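Local coordinates for tRNA-splicing ligase RtcB (PDB 2EPG), which probably joins broken RNA ends, sealing 2',3'-cyclic phosphate or 3'-phosphate ends to 5'-hydroxyl ends with GTP and manganese ions, at residues A61-I66 and I273-K278; F234-G239 and K475-R480; M387-Y392 and A435-L440. One frame throughout, in Å; residues are numbered along the deposited sequence.

Contact 1: residues A61-I66 and I273-K278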
# COMPACT_ATOMS: atom_id res chain seq x y z
N ALA A 61 -1.69 6.63 -20.46
CA ALA A 61 -1.13 7.85 -21.04
C ALA A 61 -2.06 8.59 -22.01
O ALA A 61 -1.73 9.70 -22.44
CB ALA A 61 0.20 7.53 -21.74
N THR A 62 -3.19 7.98 -22.37
CA THR A 62 -4.15 8.64 -23.27
C THR A 62 -5.16 9.50 -22.49
O THR A 62 -5.89 10.28 -23.08
CB THR A 62 -4.98 7.62 -24.08
OG1 THR A 62 -5.82 6.87 -23.18
CG2 THR A 62 -4.09 6.65 -24.85
N LEU A 63 -5.19 9.35 -21.17
CA LEU A 63 -6.14 10.10 -20.33
C LEU A 63 -5.86 11.60 -20.18
O LEU A 63 -4.71 12.02 -20.08
CB LEU A 63 -6.26 9.42 -18.97
CG LEU A 63 -6.83 8.01 -19.11
CD1 LEU A 63 -6.82 7.27 -17.78
CD2 LEU A 63 -8.25 8.10 -19.65
N PRO A 64 -6.92 12.43 -20.16
CA PRO A 64 -6.85 13.89 -20.04
C PRO A 64 -6.13 14.41 -18.79
O PRO A 64 -6.34 13.91 -17.69
CB PRO A 64 -8.32 14.32 -20.05
CG PRO A 64 -9.03 13.18 -20.69
CD PRO A 64 -8.32 11.98 -20.12
N GLY A 65 -5.31 15.44 -18.98
CA GLY A 65 -4.59 16.04 -17.87
C GLY A 65 -3.52 15.16 -17.23
O GLY A 65 -3.05 15.46 -16.13
N ILE A 66 -3.12 14.08 -17.89
CA ILE A 66 -2.09 13.26 -17.29
C ILE A 66 -0.78 14.04 -17.31
O ILE A 66 -0.52 14.80 -18.23
CB ILE A 66 -1.90 11.93 -18.04
CG1 ILE A 66 -0.81 11.11 -17.33
CG2 ILE A 66 -1.54 12.17 -19.51
CD1 ILE A 66 -0.96 9.66 -17.51
N ILE A 273 -14.79 12.25 -22.39
CA ILE A 273 -13.54 11.56 -22.11
C ILE A 273 -13.51 10.26 -22.92
O ILE A 273 -14.29 9.34 -22.67
CB ILE A 273 -13.42 11.22 -20.60
CG1 ILE A 273 -13.48 12.51 -19.78
CG2 ILE A 273 -12.13 10.48 -20.33
CD1 ILE A 273 -13.67 12.28 -18.28
N GLU A 274 -12.61 10.18 -23.89
CA GLU A 274 -12.48 9.00 -24.73
C GLU A 274 -11.68 7.90 -24.02
O GLU A 274 -10.54 8.12 -23.62
CB GLU A 274 -11.81 9.36 -26.05
CG GLU A 274 -11.45 8.17 -26.92
CD GLU A 274 -10.84 8.58 -28.25
OE1 GLU A 274 -11.52 9.29 -29.02
OE2 GLU A 274 -9.67 8.20 -28.51
N LEU A 275 -12.28 6.72 -23.89
CA LEU A 275 -11.65 5.58 -23.22
C LEU A 275 -11.32 4.46 -24.21
O LEU A 275 -12.22 3.81 -24.74
CB LEU A 275 -12.59 5.03 -22.15
CG LEU A 275 -13.18 6.03 -21.15
CD1 LEU A 275 -14.28 5.35 -20.35
CD2 LEU A 275 -12.08 6.57 -20.23
N VAL A 276 -10.03 4.22 -24.45
CA VAL A 276 -9.62 3.15 -25.37
C VAL A 276 -9.95 1.79 -24.75
O VAL A 276 -10.03 0.79 -25.45
CB VAL A 276 -8.10 3.20 -25.67
CG1 VAL A 276 -7.73 4.55 -26.29
CG2 VAL A 276 -7.31 2.97 -24.40
N ASP A 277 -10.13 1.79 -23.44
CA ASP A 277 -10.45 0.59 -22.69
C ASP A 277 -11.50 1.03 -21.67
O ASP A 277 -11.25 1.94 -20.88
CB ASP A 277 -9.19 0.08 -21.99
CG ASP A 277 -9.46 -1.02 -20.97
OD1 ASP A 277 -8.50 -1.43 -20.29
OD2 ASP A 277 -10.62 -1.46 -20.84
N LYS A 278 -12.68 0.41 -21.70
CA LYS A 278 -13.76 0.78 -20.78
C LYS A 278 -13.37 0.66 -19.31
O LYS A 278 -13.95 1.33 -18.45
CB LYS A 278 -15.00 -0.07 -21.05
CG LYS A 278 -14.71 -1.56 -21.25
CD LYS A 278 -15.67 -2.47 -20.49
CE LYS A 278 -15.43 -2.42 -18.98
NZ LYS A 278 -16.24 -3.45 -18.25
O HOH W 1 -8.54 6.41 -23.64
O HOH W 2 -8.63 10.20 -23.36

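Contact 2: residues F234-G239 and K475-R480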
# COMPACT_ATOMS: atom_id res chain seq x y z
N PHE A 234 15.40 3.83 11.55
CA PHE A 234 14.09 3.16 11.58
C PHE A 234 13.94 2.27 12.81
O PHE A 234 12.87 1.68 13.02
CB PHE A 234 13.87 2.25 10.35
CG PHE A 234 13.67 2.99 9.05
CD1 PHE A 234 13.53 4.38 9.02
CD2 PHE A 234 13.66 2.29 7.84
CE1 PHE A 234 13.39 5.07 7.82
CE2 PHE A 234 13.52 2.96 6.63
CZ PHE A 234 13.38 4.36 6.61
N GLY A 235 15.00 2.14 13.60
CA GLY A 235 14.93 1.31 14.79
C GLY A 235 14.91 -0.18 14.47
O GLY A 235 14.21 -0.95 15.12
N LEU A 236 15.66 -0.58 13.45
CA LEU A 236 15.74 -1.98 13.04
C LEU A 236 17.11 -2.58 13.37
O LEU A 236 18.13 -1.89 13.29
CB LEU A 236 15.51 -2.10 11.53
CG LEU A 236 14.08 -1.99 11.00
CD1 LEU A 236 14.08 -1.94 9.46
CD2 LEU A 236 13.27 -3.19 11.51
N PHE A 237 17.14 -3.85 13.76
CA PHE A 237 18.40 -4.55 14.04
C PHE A 237 18.23 -6.04 13.76
O PHE A 237 17.13 -6.59 13.87
CB PHE A 237 18.89 -4.31 15.49
CG PHE A 237 17.98 -4.85 16.56
CD1 PHE A 237 18.15 -6.13 17.06
CD2 PHE A 237 16.97 -4.05 17.10
CE1 PHE A 237 17.35 -6.62 18.09
CE2 PHE A 237 16.16 -4.52 18.13
CZ PHE A 237 16.35 -5.82 18.62
N LYS A 238 19.31 -6.70 13.36
CA LYS A 238 19.26 -8.11 13.02
C LYS A 238 18.83 -8.95 14.23
O LYS A 238 19.26 -8.70 15.36
CB LYS A 238 20.63 -8.56 12.50
CG LYS A 238 20.69 -10.01 12.03
CD LYS A 238 21.98 -10.27 11.29
CE LYS A 238 22.17 -11.73 10.98
NZ LYS A 238 23.41 -11.93 10.18
N GLY A 239 17.96 -9.92 13.98
CA GLY A 239 17.47 -10.75 15.05
C GLY A 239 16.24 -10.16 15.70
O GLY A 239 15.55 -10.81 16.48
N LYS A 475 17.65 -0.28 -0.24
CA LYS A 475 17.44 -1.43 0.63
C LYS A 475 17.89 -1.15 2.04
O LYS A 475 18.98 -0.63 2.25
CB LYS A 475 18.21 -2.64 0.12
CG LYS A 475 17.59 -3.26 -1.11
CD LYS A 475 18.44 -4.39 -1.66
CE LYS A 475 18.54 -5.54 -0.69
NZ LYS A 475 19.39 -6.64 -1.27
N VAL A 476 17.04 -1.48 3.00
CA VAL A 476 17.38 -1.27 4.40
C VAL A 476 17.47 -2.58 5.14
O VAL A 476 18.45 -2.84 5.82
CB VAL A 476 16.35 -0.36 5.09
CG1 VAL A 476 16.74 -0.18 6.56
CG2 VAL A 476 16.27 0.98 4.35
N ALA A 477 16.45 -3.43 5.02
CA ALA A 477 16.48 -4.72 5.71
C ALA A 477 15.59 -5.75 5.07
O ALA A 477 14.75 -5.44 4.23
CB ALA A 477 16.10 -4.54 7.19
N ARG A 478 15.80 -7.01 5.48
CA ARG A 478 15.00 -8.12 4.99
C ARG A 478 14.43 -8.81 6.21
O ARG A 478 15.11 -8.94 7.23
CB ARG A 478 15.84 -9.12 4.18
CG ARG A 478 14.97 -10.21 3.58
CD ARG A 478 15.76 -11.13 2.66
NE ARG A 478 16.71 -11.97 3.39
CZ ARG A 478 17.70 -12.64 2.82
NH1 ARG A 478 18.51 -13.38 3.55
NH2 ARG A 478 17.88 -12.55 1.51
N LEU A 479 13.19 -9.26 6.07
CA LEU A 479 12.43 -9.90 7.14
C LEU A 479 12.02 -11.33 6.76
O LEU A 479 11.50 -11.56 5.67
CB LEU A 479 11.16 -9.08 7.41
CG LEU A 479 11.16 -7.71 8.11
CD1 LEU A 479 12.53 -7.11 8.20
CD2 LEU A 479 10.17 -6.79 7.39
N ARG A 480 12.24 -12.27 7.67
CA ARG A 480 11.87 -13.66 7.43
C ARG A 480 10.70 -14.02 8.35
O ARG A 480 10.73 -13.74 9.55
CB ARG A 480 13.08 -14.56 7.68
CG ARG A 480 12.85 -16.01 7.30
CD ARG A 480 14.16 -16.77 7.13
NE ARG A 480 13.89 -18.10 6.60
CZ ARG A 480 13.28 -19.07 7.28
NH1 ARG A 480 13.06 -20.25 6.72
NH2 ARG A 480 12.92 -18.86 8.55

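Contact 3: residues M387-Y392 and A435-L440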
# COMPACT_ATOMS: atom_id res chain seq x y z
N MSE A 387 2.94 -14.79 1.40
CA MSE A 387 2.95 -15.36 2.74
C MSE A 387 4.10 -16.36 2.85
O MSE A 387 4.35 -17.14 1.93
CB MSE A 387 1.64 -16.07 3.04
CG MSE A 387 0.43 -15.19 2.89
SE MSE A 387 -1.14 -16.25 3.17
CE MSE A 387 -1.41 -15.87 5.02
N GLY A 388 4.79 -16.33 3.98
CA GLY A 388 5.90 -17.24 4.19
C GLY A 388 7.11 -16.95 3.32
O GLY A 388 8.02 -17.77 3.23
N ARG A 389 7.13 -15.77 2.70
CA ARG A 389 8.26 -15.38 1.85
C ARG A 389 8.92 -14.17 2.51
O ARG A 389 8.37 -13.60 3.45
CB ARG A 389 7.76 -15.00 0.46
CG ARG A 389 6.86 -16.04 -0.17
CD ARG A 389 7.64 -17.30 -0.52
NE ARG A 389 8.71 -17.00 -1.46
CZ ARG A 389 8.52 -16.49 -2.68
NH1 ARG A 389 9.57 -16.24 -3.46
NH2 ARG A 389 7.29 -16.22 -3.11
N TYR A 390 10.09 -13.77 2.01
CA TYR A 390 10.78 -12.61 2.57
C TYR A 390 10.04 -11.30 2.37
O TYR A 390 9.33 -11.11 1.37
CB TYR A 390 12.14 -12.41 1.91
CG TYR A 390 13.18 -13.45 2.22
CD1 TYR A 390 13.76 -14.20 1.20
CD2 TYR A 390 13.61 -13.65 3.53
CE1 TYR A 390 14.75 -15.14 1.47
CE2 TYR A 390 14.60 -14.59 3.82
CZ TYR A 390 15.16 -15.32 2.78
OH TYR A 390 16.15 -16.24 3.06
N SER A 391 10.21 -10.39 3.32
CA SER A 391 9.64 -9.06 3.22
C SER A 391 10.85 -8.15 3.26
O SER A 391 11.90 -8.54 3.77
CB SER A 391 8.73 -8.76 4.41
OG SER A 391 7.46 -9.32 4.18
N TYR A 392 10.73 -6.95 2.71
CA TYR A 392 11.86 -6.03 2.73
C TYR A 392 11.43 -4.65 3.23
O TYR A 392 10.26 -4.29 3.17
CB TYR A 392 12.48 -5.88 1.32
CG TYR A 392 13.01 -7.17 0.70
CD1 TYR A 392 12.15 -8.12 0.15
CD2 TYR A 392 14.38 -7.45 0.69
CE1 TYR A 392 12.63 -9.31 -0.39
CE2 TYR A 392 14.86 -8.64 0.15
CZ TYR A 392 13.98 -9.56 -0.38
OH TYR A 392 14.48 -10.73 -0.90
N ALA A 435 5.04 -25.55 6.90
CA ALA A 435 5.40 -26.17 8.17
C ALA A 435 6.74 -26.89 8.04
O ALA A 435 7.27 -27.42 9.02
CB ALA A 435 4.32 -27.15 8.60
N GLU A 436 7.29 -26.90 6.82
CA GLU A 436 8.58 -27.55 6.56
C GLU A 436 9.72 -26.54 6.55
O GLU A 436 10.89 -26.92 6.70
CB GLU A 436 8.54 -28.30 5.23
CG GLU A 436 7.65 -29.54 5.23
CD GLU A 436 7.89 -30.42 4.01
OE1 GLU A 436 7.76 -29.91 2.87
OE2 GLU A 436 8.21 -31.61 4.20
N ARG A 437 9.39 -25.27 6.35
CA ARG A 437 10.39 -24.22 6.34
C ARG A 437 10.41 -23.54 7.71
O ARG A 437 10.93 -22.43 7.86
CB ARG A 437 10.09 -23.20 5.24
CG ARG A 437 8.60 -22.91 5.05
CD ARG A 437 8.37 -21.78 4.05
NE ARG A 437 9.07 -21.98 2.79
CZ ARG A 437 8.97 -21.17 1.74
NH1 ARG A 437 9.65 -21.43 0.63
NH2 ARG A 437 8.20 -20.10 1.80
N GLY A 438 9.83 -24.22 8.70
CA GLY A 438 9.78 -23.70 10.05
C GLY A 438 8.85 -22.51 10.22
O GLY A 438 9.24 -21.48 10.77
N ILE A 439 7.61 -22.64 9.74
CA ILE A 439 6.65 -21.56 9.84
C ILE A 439 5.30 -22.07 10.33
O ILE A 439 4.66 -22.89 9.68
CB ILE A 439 6.46 -20.87 8.47
CG1 ILE A 439 7.80 -20.32 7.97
CG2 ILE A 439 5.44 -19.74 8.58
CD1 ILE A 439 7.72 -19.65 6.61
N LEU A 440 4.87 -21.58 11.49
CA LEU A 440 3.59 -21.99 12.05
C LEU A 440 2.48 -21.21 11.35
O LEU A 440 2.56 -19.99 11.22
CB LEU A 440 3.54 -21.72 13.55
CG LEU A 440 4.67 -22.33 14.40
CD1 LEU A 440 4.32 -22.16 15.86
CD2 LEU A 440 4.84 -23.81 14.08

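Contact 1: residues A61-I66 and I273-K278
Thr62, Leu63 and Pro64 meet Val276, Leu275 and Ile273 in turn, in a contact that is wet along one part and oily along another. No direct hydrogen bond crosses it; two water molecules do the polar work. The first gives one proton to Thr62 OG1 and another to Glu274 O, 2.6 Å from that carbonyl oxygen, and accepts the N-H of Val276. The second donates to two carbonyl oxygens, Thr62 O and Glu274 O, so Glu274 O is held by both waters. A threonine suits this place because its hydroxyl can bond the water and also Asn59 O of helix 52-60; the same oxygen is the atom nearest the valine, OG1 lying 4.3 Å from Val276 CG1. Arg31 holds Thr62 O as well.

The apolar part belongs to branched and cyclic side chains. Leu63 sends CD2 obliquely to CD2 of Leu275, 4.2 Å away. Pro64 lies across Ile273 at about a right angle, with CD 4.1 Å from Ile273 CG2; chi1 of -60° puts CG1 beside the backbone N and CG2 opposite it, and CG2 meets the proline. Val97 of strand 97-98 packs against Leu63, Pro64 and Ile273 alike. Leu63 also begins a type II beta turn ending at Ile66, with glycine third, where phi is positive. The whole is a water-bridged meeting of two loops, which follow helices 52-60 and 268-271.

Contact 2: residues F234-G239 and K475-R480
This is a buried, wholly apolar contact, in which the end of helix 228-234 and the loop after it lay Phe234 and Leu236 against strand 474-486. Phe234 and Val476 cross at about a right angle: CE2 of the ring comes to 4.1 Å from Val476 CG2, and CD2 lies near the other methyl, CG1, so both branches of the valine are used. With CG1 anti to the backbone N (chi1 179°) and CG2 beside it, the valine turns both methyls to the ring, which they approach obliquely. Tyr374 meets the same phenylalanine edge to face, and Val393 of strand 391-395 packs on it too.

Val476 and Ala477 both face Val393 and form a classic beta bulge in strand 474-486. The bulge lets two successive residues turn their side chains toward the loop, where a regular strand would send neighbours to opposite faces. On the loop, Gly235 ends the helix in a Schellman motif, and its positive phi (73°) suits a residue without a side chain.

Directly after this glycine, Leu236 points to the strand. Its CD1 lies 4.0 Å from Ala477 CB and 4.3 Å from Val476 CG1, one methyl serving both residues. The small alanine leaves room for the longer leucine to come close to the strand, and Val222 of strand 216-225 touches the same leucine. Ala230 and Ala231 of helix 228-234 pack on Val476.

Contact 3: residues M387-Y392 and A435-L440
Gly388 is met by Arg437 and by Ile439 from the other loop, one bringing a charged group and the other a methyl. On the polar side, Arg437 NH2 approaches Gly388 O to 2.7 Å, the guanidinium standing obliquely to the oxygen. The arginine gets there with CG lodged between its backbone N and carbonyl carbon (chi1 38°) and a bend further out at chi3, which brings NH2 to the glycine oxygen, tilted out of the peptide plane. Glu218, predicted to bind GMP, makes a weak hydrogen bond to Gly388 N.

Apolar packing comes from Ile439, whose CD1 lies 3.9 Å from Gly388 CA. Glycine suits this spot twice over: its phi is positive (71°), and a CB would point toward the other loop, close upon both Ile439 CD1 and Arg437 NH2. The isoleucine also rests on Pro481 of strand 474-486.

The second charge is that of Arg389, whose chain bends at chi2 and chi3. Its CD sits at the edge of the Arg437 guanidinium, near the plane, 3.7 Å from NH2. The two guanidinium planes are 47° apart, and Arg389 NE stays 4.5 Å from Arg437 NH2. Asp386 forms a salt bridge with Arg389.

Asp386, Met387 and Ser391 are predicted to bind GMP. Two arginines thus lie close together beside residues of that predicted site, and the pairing of one of them with Asp386 would probably lessen their mutual repulsion.

Overall arrangement
Contact 2 is the buried one, made of hydrocarbon alone; contacts 1 and 3 are only partly buried, and each mixes apolar packing with polar atoms. In contact 1 water carries the polar links, whereas in contact 3 an arginine comes directly to a backbone oxygen. Contacts 2 and 3 have centres 16 Å apart and share a sheet: strands 474-486 and 391-395 are neighbours in it, Leu479 N lies 2.7 Å from Ser391 O, and 387-392 and 435-440 both fall within the chain between 234-239 and 475-480. Contact 1 lies on the opposite side of the chain's centre, its own centre 41 Å from each of the others, away from the predicted GMP site, part of which lies in contact 3.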